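Local coordinates for protein pelota homolog (Archaeoglobus fulgidus, PDB 3OBY) that probably recognises stalled ribosomes and cleaves the mRNA bound to them, contributing to the release of non-functional ribosomes and the decay of damaged messages, at residues 129-137 and 183-193; 282-292 and 313-321. All coordinates share one frame; numbering follows the deposited sequence.

Contact 1 of 2, residues 129-137 and 183-193; sequences PEIVMLTIE and FDFKYLIVAGP
The carbonyl oxygen Glu130 O is approached by two successive amides of the facing chain: Lys186 N donates to it at 3.1 Å, and Tyr187 N adds a weak, longer bond of 3.4 Å. From this shared acceptor the strands 131-137 and 187-191 run parallel, their axes 4.7 Å apart and inclined by 19°. The register, Ile131 to Tyr187 through Thr135 to Ala191, follows from five further backbone bonds: the N-H groups of Val132, Leu134 and Ile136 go to the carbonyl oxygens of Tyr187, Ile189 and Ala191 respectively, while Ile189 N and Ala191 N donate to Val132 O and Leu134 O. On the face bearing Val132, the Phe185 ring presents a face to the valine: Val132 CB stands over it in a CH-pi contact, 4.0 Å from the centroid and 18° off the normal. Phe185 CG sits between its own backbone N and carbonyl carbon (chi1 58°), which swings the ring over the valine. Phe183 instead offers an edge, its CD2 3.6 Å from Val132 CG2. Further along, Leu188 CD1 reaches Leu134 CB at 3.9 Å, and helix 196-207 covers both leucines. The other face carries Ile131, Met133, Tyr187 and Ile189; there Met133 CG lies 3.8 Å from Ile189 CB, beneath helices 224-233 and 236-262. Glu130 OE1 forms a salt bridge with Arg147 NH1 on strand 140-147. With 140-147 and 150-158 beyond 131-137, and 215-217 beyond 187-191, the strand order 3-2-1-4-5, second strand reversed, matches an RNase H-like core, consistent with eRF1 domain 2.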
loop_
_atom_site.group_PDB
_atom_site.type_symbol
_atom_site.label_atom_id
_atom_site.label_comp_id
_atom_site.label_asym_id
_atom_site.label_seq_id
_atom_site.Cartn_x
_atom_site.Cartn_y
_atom_site.Cartn_z
ATOM N N PRO A 129 -9.949 3.513 -1.262
ATOM C CA PRO A 129 -11.276 3.387 -1.863
ATOM C C PRO A 129 -12.306 3.987 -0.914
ATOM O O PRO A 129 -12.041 4.128 0.273
ATOM C CB PRO A 129 -11.436 1.879 -1.995
ATOM C CG PRO A 129 -10.787 1.396 -0.754
ATOM C CD PRO A 129 -9.513 2.226 -0.694
ATOM N N GLU A 130 -13.470 4.346 -1.431
ATOM C CA GLU A 130 -14.505 4.907 -0.579
ATOM C C GLU A 130 -14.893 3.831 0.430
ATOM O O GLU A 130 -15.427 2.780 0.059
ATOM C CB GLU A 130 -15.729 5.316 -1.411
ATOM C CG GLU A 130 -16.827 6.008 -0.609
ATOM C CD GLU A 130 -16.605 7.506 -0.452
ATOM O OE1 GLU A 130 -15.482 7.927 -0.086
ATOM O OE2 GLU A 130 -17.570 8.262 -0.692
ATOM N N ILE A 131 -14.623 4.103 1.703
ATOM C CA ILE A 131 -14.920 3.159 2.776
ATOM C C ILE A 131 -16.094 3.573 3.670
ATOM O O ILE A 131 -16.170 4.711 4.132
ATOM C CB ILE A 131 -13.685 2.959 3.699
ATOM C CG1 ILE A 131 -12.456 2.560 2.883
ATOM C CG2 ILE A 131 -13.983 1.892 4.722
ATOM C CD1 ILE A 131 -12.670 1.339 2.030
ATOM N N VAL A 132 -17.001 2.638 3.924
ATOM C CA VAL A 132 -18.140 2.904 4.794
ATOM C C VAL A 132 -18.105 1.987 6.012
ATOM O O VAL A 132 -17.896 0.781 5.899
ATOM C CB VAL A 132 -19.494 2.703 4.069
ATOM C CG1 VAL A 132 -20.636 2.737 5.086
ATOM C CG2 VAL A 132 -19.695 3.794 3.032
ATOM N N MET A 133 -18.305 2.573 7.183
ATOM C CA MET A 133 -18.305 1.813 8.416
ATOM C C MET A 133 -19.717 1.748 8.976
ATOM O O MET A 133 -20.424 2.756 9.028
ATOM C CB MET A 133 -17.369 2.459 9.430
ATOM C CG MET A 133 -15.905 2.162 9.195
ATOM S SD MET A 133 -14.880 3.053 10.356
ATOM C CE MET A 133 -13.562 3.680 9.265
ATOM N N LEU A 134 -20.121 0.553 9.391
ATOM C CA LEU A 134 -21.449 0.330 9.946
ATOM C C LEU A 134 -21.398 -0.416 11.264
ATOM O O LEU A 134 -20.979 -1.573 11.319
ATOM C CB LEU A 134 -22.301 -0.478 8.973
ATOM C CG LEU A 134 -23.612 -0.992 9.574
ATOM C CD1 LEU A 134 -24.628 0.130 9.570
ATOM C CD2 LEU A 134 -24.137 -2.172 8.776
ATOM N N THR A 135 -21.822 0.249 12.329
ATOM C CA THR A 135 -21.863 -0.384 13.640
ATOM C C THR A 135 -23.317 -0.780 13.820
ATOM O O THR A 135 -24.214 0.032 13.595
ATOM C CB THR A 135 -21.450 0.587 14.746
ATOM O OG1 THR A 135 -22.172 1.816 14.598
ATOM C CG2 THR A 135 -19.959 0.857 14.678
ATOM N N ILE A 136 -23.555 -2.028 14.202
ATOM C CA ILE A 136 -24.920 -2.505 14.361
ATOM C C ILE A 136 -25.107 -3.419 15.560
ATOM O O ILE A 136 -24.228 -4.206 15.919
ATOM C CB ILE A 136 -25.382 -3.260 13.095
ATOM C CG1 ILE A 136 -26.895 -3.480 13.131
ATOM C CG2 ILE A 136 -24.671 -4.603 13.003
ATOM C CD1 ILE A 136 -27.447 -4.163 11.885
ATOM N N GLU A 137 -26.277 -3.297 16.171
ATOM C CA GLU A 137 -26.655 -4.089 17.327
ATOM C C GLU A 137 -28.170 -4.198 17.217
ATOM O O GLU A 137 -28.789 -3.404 16.511
ATOM C CB GLU A 137 -26.269 -3.363 18.615
ATOM C CG GLU A 137 -27.155 -2.174 18.947
ATOM C CD GLU A 137 -26.598 -1.331 20.075
ATOM O OE1 GLU A 137 -26.283 -1.893 21.146
ATOM O OE2 GLU A 137 -26.477 -0.103 19.890
ATOM N N PHE A 183 -25.938 4.941 -0.774
ATOM C CA PHE A 183 -24.854 5.885 -0.475
ATOM C C PHE A 183 -23.697 5.794 -1.478
ATOM O O PHE A 183 -23.064 6.802 -1.797
ATOM C CB PHE A 183 -24.316 5.683 0.946
ATOM C CG PHE A 183 -23.194 6.626 1.303
ATOM C CD1 PHE A 183 -23.413 7.998 1.345
ATOM C CD2 PHE A 183 -21.903 6.147 1.542
ATOM C CE1 PHE A 183 -22.362 8.883 1.621
ATOM C CE2 PHE A 183 -20.846 7.023 1.819
ATOM C CZ PHE A 183 -21.077 8.392 1.855
ATOM N N ASP A 184 -23.416 4.586 -1.957
ATOM C CA ASP A 184 -22.360 4.365 -2.945
ATOM C C ASP A 184 -20.943 4.391 -2.368
ATOM O O ASP A 184 -20.382 5.448 -2.078
ATOM C CB ASP A 184 -22.496 5.393 -4.077
ATOM C CG ASP A 184 -21.703 5.017 -5.318
ATOM O OD1 ASP A 184 -21.965 5.612 -6.384
ATOM O OD2 ASP A 184 -20.818 4.138 -5.233
ATOM N N PHE A 185 -20.373 3.201 -2.216
ATOM C CA PHE A 185 -19.028 3.023 -1.693
ATOM C C PHE A 185 -18.528 1.690 -2.237
ATOM O O PHE A 185 -19.241 1.013 -2.975
ATOM C CB PHE A 185 -19.065 2.948 -0.178
ATOM C CG PHE A 185 -19.930 1.846 0.340
ATOM C CD1 PHE A 185 -21.305 1.996 0.396
ATOM C CD2 PHE A 185 -19.373 0.625 0.697
ATOM C CE1 PHE A 185 -22.113 0.951 0.820
ATOM C CE2 PHE A 185 -20.172 -0.428 1.123
ATOM C CZ PHE A 185 -21.545 -0.270 1.174
ATOM N N LYS A 186 -17.308 1.300 -1.881
ATOM C CA LYS A 186 -16.803 0.024 -2.360
ATOM C C LYS A 186 -16.560 -0.988 -1.255
ATOM O O LYS A 186 -16.824 -2.166 -1.436
ATOM C CB LYS A 186 -15.541 0.215 -3.207
ATOM C CG LYS A 186 -14.616 1.309 -2.745
ATOM C CD LYS A 186 -13.751 1.768 -3.915
ATOM C CE LYS A 186 -14.461 2.795 -4.787
ATOM N NZ LYS A 186 -14.556 4.113 -4.104
ATOM N N TYR A 187 -16.074 -0.541 -0.107
ATOM C CA TYR A 187 -15.824 -1.469 0.991
ATOM C C TYR A 187 -16.608 -1.111 2.235
ATOM O O TYR A 187 -16.727 0.063 2.601
ATOM C CB TYR A 187 -14.332 -1.536 1.334
ATOM C CG TYR A 187 -13.496 -2.163 0.252
ATOM C CD1 TYR A 187 -13.602 -3.521 -0.041
ATOM C CD2 TYR A 187 -12.622 -1.391 -0.507
ATOM C CE1 TYR A 187 -12.855 -4.093 -1.069
ATOM C CE2 TYR A 187 -11.873 -1.951 -1.534
ATOM C CZ TYR A 187 -11.994 -3.298 -1.810
ATOM O OH TYR A 187 -11.263 -3.842 -2.838
ATOM N N LEU A 188 -17.133 -2.143 2.883
ATOM C CA LEU A 188 -17.923 -1.978 4.084
ATOM C C LEU A 188 -17.275 -2.668 5.277
ATOM O O LEU A 188 -16.841 -3.816 5.184
ATOM C CB LEU A 188 -19.332 -2.551 3.858
ATOM C CG LEU A 188 -20.286 -2.613 5.060
ATOM C CD1 LEU A 188 -20.652 -1.207 5.502
ATOM C CD2 LEU A 188 -21.538 -3.393 4.688
ATOM N N ILE A 189 -17.183 -1.945 6.387
ATOM C CA ILE A 189 -16.653 -2.512 7.612
ATOM C C ILE A 189 -17.904 -2.644 8.468
ATOM O O ILE A 189 -18.603 -1.664 8.701
ATOM C CB ILE A 189 -15.651 -1.572 8.331
ATOM C CG1 ILE A 189 -14.350 -1.456 7.536
ATOM C CG2 ILE A 189 -15.319 -2.133 9.696
ATOM C CD1 ILE A 189 -14.529 -0.921 6.144
ATOM N N VAL A 190 -18.199 -3.859 8.911
ATOM C CA VAL A 190 -19.376 -4.118 9.734
ATOM C C VAL A 190 -18.943 -4.544 11.131
ATOM O O VAL A 190 -18.389 -5.628 11.309
ATOM C CB VAL A 190 -20.225 -5.242 9.113
ATOM C CG1 VAL A 190 -21.488 -5.448 9.910
ATOM C CG2 VAL A 190 -20.549 -4.900 7.679
ATOM N N ALA A 191 -19.192 -3.688 12.117
ATOM C CA ALA A 191 -18.817 -3.987 13.496
ATOM C C ALA A 191 -20.001 -3.804 14.429
ATOM O O ALA A 191 -21.053 -3.320 14.017
ATOM C CB ALA A 191 -17.668 -3.092 13.935
ATOM N N GLY A 192 -19.820 -4.191 15.690
ATOM C CA GLY A 192 -20.885 -4.068 16.670
ATOM C C GLY A 192 -20.871 -5.182 17.701
ATOM O O GLY A 192 -20.131 -6.158 17.563
ATOM N N PRO A 193 -21.682 -5.062 18.760
ATOM C CA PRO A 193 -21.750 -6.077 19.813
ATOM C C PRO A 193 -22.593 -7.293 19.433
ATOM O O PRO A 193 -23.643 -7.160 18.810
ATOM C CB PRO A 193 -22.362 -5.305 20.975
ATOM C CG PRO A 193 -23.321 -4.390 20.273
ATOM C CD PRO A 193 -22.484 -3.878 19.118
#

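Contact 2 of 2, residues 282-292 and 313-321; sequences IEVLLVADEFL and GKVVIMSTE
Asp289 points its side chain at the end of strand 314-318 and the residues just after it. CB lies 3.7 Å from Met318 O, and CG 3.5 Å from Ser319 CA. At the tip, OD1 of Asp289 receives the amide of Thr320, N to OD1 2.8 Å. The donor stands above the carboxylate plane, 46° out of it. OD2 lies near Ser319 OG without a hydrogen bond. The turn inward follows from chi1 of 63°, which sets CG between the backbone N and carbonyl carbon of Asp289. Thr320 OG1 lies 2.8 Å from Glu290 OE2 and is also close to Asp289 OD1, between the two carboxylates.

Behind this polar end, strands 284-288 and 314-318 run parallel at 17°, paired from Val284 with Lys314 to Ala288 with Met318; a last backbone bond, Asp289 N to Met318 O at 2.8 Å, carries the pairing to the helix start. Leu286 CD2 lies 3.7 Å from Val316 CB on the face covered by helices 236-262 and 323-330. Opposite, Val287 and Ile317 lie side by side, CG1 to CG1 3.7 Å, and the Leu292 side chain, from the new helix, crosses that of Ile317 at about a right angle, CD1 to CD1. Helices 270-277 and 301-310 cover Leu285 on this face. Two parallel strands joined through helices form a beta-alpha-beta crossover within an alpha-beta-alpha sandwich, as in the L7Ae-like third domain of the eRF1 family.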
loop_
_atom_site.group_PDB
_atom_site.type_symbol
_atom_site.label_atom_id
_atom_site.label_comp_id
_atom_site.label_asym_id
_atom_site.label_seq_id
_atom_site.Cartn_x
_atom_site.Cartn_y
_atom_site.Cartn_z
ATOM N N ILE A 282 9.736 -1.006 -22.095
ATOM C CA ILE A 282 9.053 -1.354 -20.861
ATOM C C ILE A 282 8.105 -0.289 -20.341
ATOM O O ILE A 282 8.515 0.806 -19.964
ATOM C CB ILE A 282 10.049 -1.727 -19.737
ATOM C CG1 ILE A 282 10.683 -3.084 -20.030
ATOM C CG2 ILE A 282 9.323 -1.827 -18.408
ATOM C CD1 ILE A 282 11.482 -3.142 -21.312
ATOM N N GLU A 283 6.826 -0.642 -20.337
ATOM C CA GLU A 283 5.773 0.225 -19.847
ATOM C C GLU A 283 5.665 -0.071 -18.358
ATOM O O GLU A 283 5.701 0.832 -17.527
ATOM C CB GLU A 283 4.456 -0.136 -20.536
ATOM C CG GLU A 283 3.264 0.738 -20.193
ATOM C CD GLU A 283 1.945 0.101 -20.621
ATOM O OE1 GLU A 283 1.371 -0.688 -19.836
ATOM O OE2 GLU A 283 1.490 0.376 -21.752
ATOM N N VAL A 284 5.543 -1.352 -18.029
ATOM C CA VAL A 284 5.409 -1.760 -16.646
ATOM C C VAL A 284 6.351 -2.897 -16.339
ATOM O O VAL A 284 6.228 -3.970 -16.916
ATOM C CB VAL A 284 3.977 -2.238 -16.342
ATOM C CG1 VAL A 284 3.826 -2.503 -14.858
ATOM C CG2 VAL A 284 2.972 -1.204 -16.816
ATOM N N LEU A 285 7.292 -2.653 -15.426
ATOM C CA LEU A 285 8.266 -3.661 -15.003
ATOM C C LEU A 285 7.742 -4.339 -13.743
ATOM O O LEU A 285 7.470 -3.666 -12.753
ATOM C CB LEU A 285 9.614 -3.012 -14.688
ATOM C CG LEU A 285 10.716 -3.990 -14.257
ATOM C CD1 LEU A 285 11.139 -4.849 -15.447
ATOM C CD2 LEU A 285 11.913 -3.227 -13.719
ATOM N N LEU A 286 7.590 -5.660 -13.785
ATOM C CA LEU A 286 7.104 -6.414 -12.628
ATOM C C LEU A 286 8.264 -7.215 -12.031
ATOM O O LEU A 286 8.941 -7.944 -12.744
ATOM C CB LEU A 286 5.990 -7.373 -13.048
ATOM C CG LEU A 286 4.792 -6.829 -13.822
ATOM C CD1 LEU A 286 3.841 -7.994 -14.080
ATOM C CD2 LEU A 286 4.092 -5.711 -13.048
ATOM N N VAL A 287 8.495 -7.098 -10.728
ATOM C CA VAL A 287 9.617 -7.817 -10.118
ATOM C C VAL A 287 9.319 -8.401 -8.749
ATOM O O VAL A 287 8.621 -7.793 -7.942
ATOM C CB VAL A 287 10.873 -6.895 -10.016
ATOM C CG1 VAL A 287 10.646 -5.796 -8.986
ATOM C CG2 VAL A 287 12.101 -7.718 -9.686
ATOM N N ALA A 288 9.849 -9.594 -8.496
ATOM C CA ALA A 288 9.645 -10.266 -7.208
ATOM C C ALA A 288 10.721 -9.814 -6.227
ATOM O O ALA A 288 11.899 -9.711 -6.579
ATOM C CB ALA A 288 9.695 -11.779 -7.378
ATOM N N ASP A 289 10.314 -9.544 -4.993
ATOM C CA ASP A 289 11.254 -9.077 -3.986
ATOM C C ASP A 289 12.462 -9.998 -3.849
ATOM O O ASP A 289 13.594 -9.519 -3.727
ATOM C CB ASP A 289 10.539 -8.878 -2.639
ATOM C CG ASP A 289 9.971 -10.161 -2.070
ATOM O OD1 ASP A 289 9.710 -11.106 -2.839
ATOM O OD2 ASP A 289 9.767 -10.213 -0.841
ATOM N N GLU A 290 12.236 -11.310 -3.896
ATOM C CA GLU A 290 13.339 -12.258 -3.784
ATOM C C GLU A 290 14.348 -12.038 -4.901
ATOM O O GLU A 290 15.559 -12.159 -4.700
ATOM C CB GLU A 290 12.839 -13.696 -3.859
ATOM C CG GLU A 290 12.330 -14.274 -2.560
ATOM C CD GLU A 290 11.889 -15.718 -2.720
ATOM O OE1 GLU A 290 12.611 -16.478 -3.411
ATOM O OE2 GLU A 290 10.834 -16.091 -2.153
ATOM N N PHE A 291 13.839 -11.726 -6.085
ATOM C CA PHE A 291 14.696 -11.509 -7.236
ATOM C C PHE A 291 15.653 -10.362 -6.976
ATOM O O PHE A 291 16.851 -10.475 -7.230
ATOM C CB PHE A 291 13.857 -11.194 -8.472
ATOM C CG PHE A 291 14.660 -11.030 -9.734
ATOM C CD1 PHE A 291 15.093 -12.141 -10.440
ATOM C CD2 PHE A 291 14.970 -9.757 -10.225
ATOM C CE1 PHE A 291 15.807 -11.994 -11.626
ATOM C CE2 PHE A 291 15.681 -9.601 -11.406
ATOM C CZ PHE A 291 16.105 -10.724 -12.109
ATOM N N LEU A 292 15.123 -9.250 -6.481
ATOM C CA LEU A 292 15.979 -8.104 -6.210
ATOM C C LEU A 292 17.092 -8.469 -5.237
ATOM O O LEU A 292 18.260 -8.162 -5.472
ATOM C CB LEU A 292 15.164 -6.938 -5.649
ATOM C CG LEU A 292 14.216 -6.261 -6.635
ATOM C CD1 LEU A 292 13.446 -5.181 -5.916
ATOM C CD2 LEU A 292 15.005 -5.677 -7.796
ATOM N N GLY A 313 8.514 4.467 -17.416
ATOM C CA GLY A 313 7.974 3.175 -17.039
ATOM C C GLY A 313 7.607 3.092 -15.572
ATOM O O GLY A 313 8.094 3.868 -14.764
ATOM N N LYS A 314 6.739 2.153 -15.224
ATOM C CA LYS A 314 6.330 1.978 -13.840
ATOM C C LYS A 314 6.944 0.694 -13.282
ATOM O O LYS A 314 7.004 -0.329 -13.966
ATOM C CB LYS A 314 4.802 1.894 -13.742
ATOM C CG LYS A 314 4.268 1.814 -12.315
ATOM C CD LYS A 314 2.786 1.453 -12.290
ATOM C CE LYS A 314 2.147 1.738 -10.929
ATOM N NZ LYS A 314 2.890 1.127 -9.791
ATOM N N VAL A 315 7.405 0.754 -12.038
ATOM C CA VAL A 315 7.980 -0.418 -11.399
ATOM C C VAL A 315 6.973 -0.959 -10.393
ATOM O O VAL A 315 6.323 -0.197 -9.688
ATOM C CB VAL A 315 9.291 -0.080 -10.645
ATOM C CG1 VAL A 315 9.879 -1.351 -10.036
ATOM C CG2 VAL A 315 10.292 0.587 -11.589
ATOM N N VAL A 316 6.842 -2.278 -10.339
ATOM C CA VAL A 316 5.929 -2.923 -9.401
ATOM C C VAL A 316 6.678 -4.055 -8.697
ATOM O O VAL A 316 6.980 -5.085 -9.304
ATOM C CB VAL A 316 4.689 -3.495 -10.130
ATOM C CG1 VAL A 316 3.869 -4.340 -9.174
ATOM C CG2 VAL A 316 3.829 -2.358 -10.690
ATOM N N ILE A 317 6.994 -3.850 -7.421
ATOM C CA ILE A 317 7.709 -4.862 -6.657
ATOM C C ILE A 317 6.727 -5.664 -5.824
ATOM O O ILE A 317 6.111 -5.134 -4.899
ATOM C CB ILE A 317 8.762 -4.240 -5.709
ATOM C CG1 ILE A 317 9.691 -3.309 -6.483
ATOM C CG2 ILE A 317 9.591 -5.349 -5.060
ATOM C CD1 ILE A 317 10.657 -2.559 -5.614
ATOM N N MET A 318 6.597 -6.947 -6.154
ATOM C CA MET A 318 5.689 -7.839 -5.443
ATOM C C MET A 318 6.452 -8.702 -4.451
ATOM O O MET A 318 7.553 -9.167 -4.726
ATOM C CB MET A 318 4.944 -8.736 -6.433
ATOM C CG MET A 318 4.404 -8.019 -7.670
ATOM S SD MET A 318 3.520 -9.167 -8.730
ATOM C CE MET A 318 2.877 -8.085 -9.961
ATOM N N SER A 319 5.853 -8.904 -3.288
ATOM C CA SER A 319 6.461 -9.717 -2.251
ATOM C C SER A 319 6.107 -11.183 -2.409
ATOM O O SER A 319 4.936 -11.540 -2.453
ATOM C CB SER A 319 5.987 -9.254 -0.881
ATOM O OG SER A 319 6.305 -10.222 0.102
ATOM N N THR A 320 7.119 -12.035 -2.477
ATOM C CA THR A 320 6.881 -13.466 -2.603
ATOM C C THR A 320 6.146 -14.034 -1.388
ATOM O O THR A 320 5.895 -15.238 -1.319
ATOM C CB THR A 320 8.189 -14.224 -2.792
ATOM O OG1 THR A 320 9.095 -13.890 -1.733
ATOM C CG2 THR A 320 8.823 -13.842 -4.125
ATOM N N GLU A 321 5.801 -13.168 -0.432
ATOM C CA GLU A 321 5.064 -13.596 0.757
ATOM C C GLU A 321 3.631 -13.898 0.354
ATOM O O GLU A 321 2.940 -14.663 1.022
ATOM C CB GLU A 321 5.043 -12.500 1.826
ATOM C CG GLU A 321 4.386 -12.932 3.150
ATOM C CD GLU A 321 4.217 -11.790 4.153
ATOM O OE1 GLU A 321 5.164 -10.994 4.334
ATOM O OE2 GLU A 321 3.134 -11.698 4.774
#

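How the contacts relate
Both contacts are parallel strand pairs in mixed sheets with helices packed on both faces, yet they belong to separate sheets: their centres are about 33 Å apart, nearest atoms about 15 Å, on opposite sides of the chain's centre. Helix 236-262 is common to both, touching Ile131, Tyr187 and Ile189 in contact 1 and Leu286, Val316 and Met318 in contact 2. Contact 1 is only partly buried; at its N-terminal end rings from 183-193 pack on aliphatic side chains of 129-137, beside a carboxylate salt-bridged outside the pair. Contact 2 is the more buried, aliphatic in its middle, and its side-chain hydrogen bonding between the segments lies at the C-terminal end.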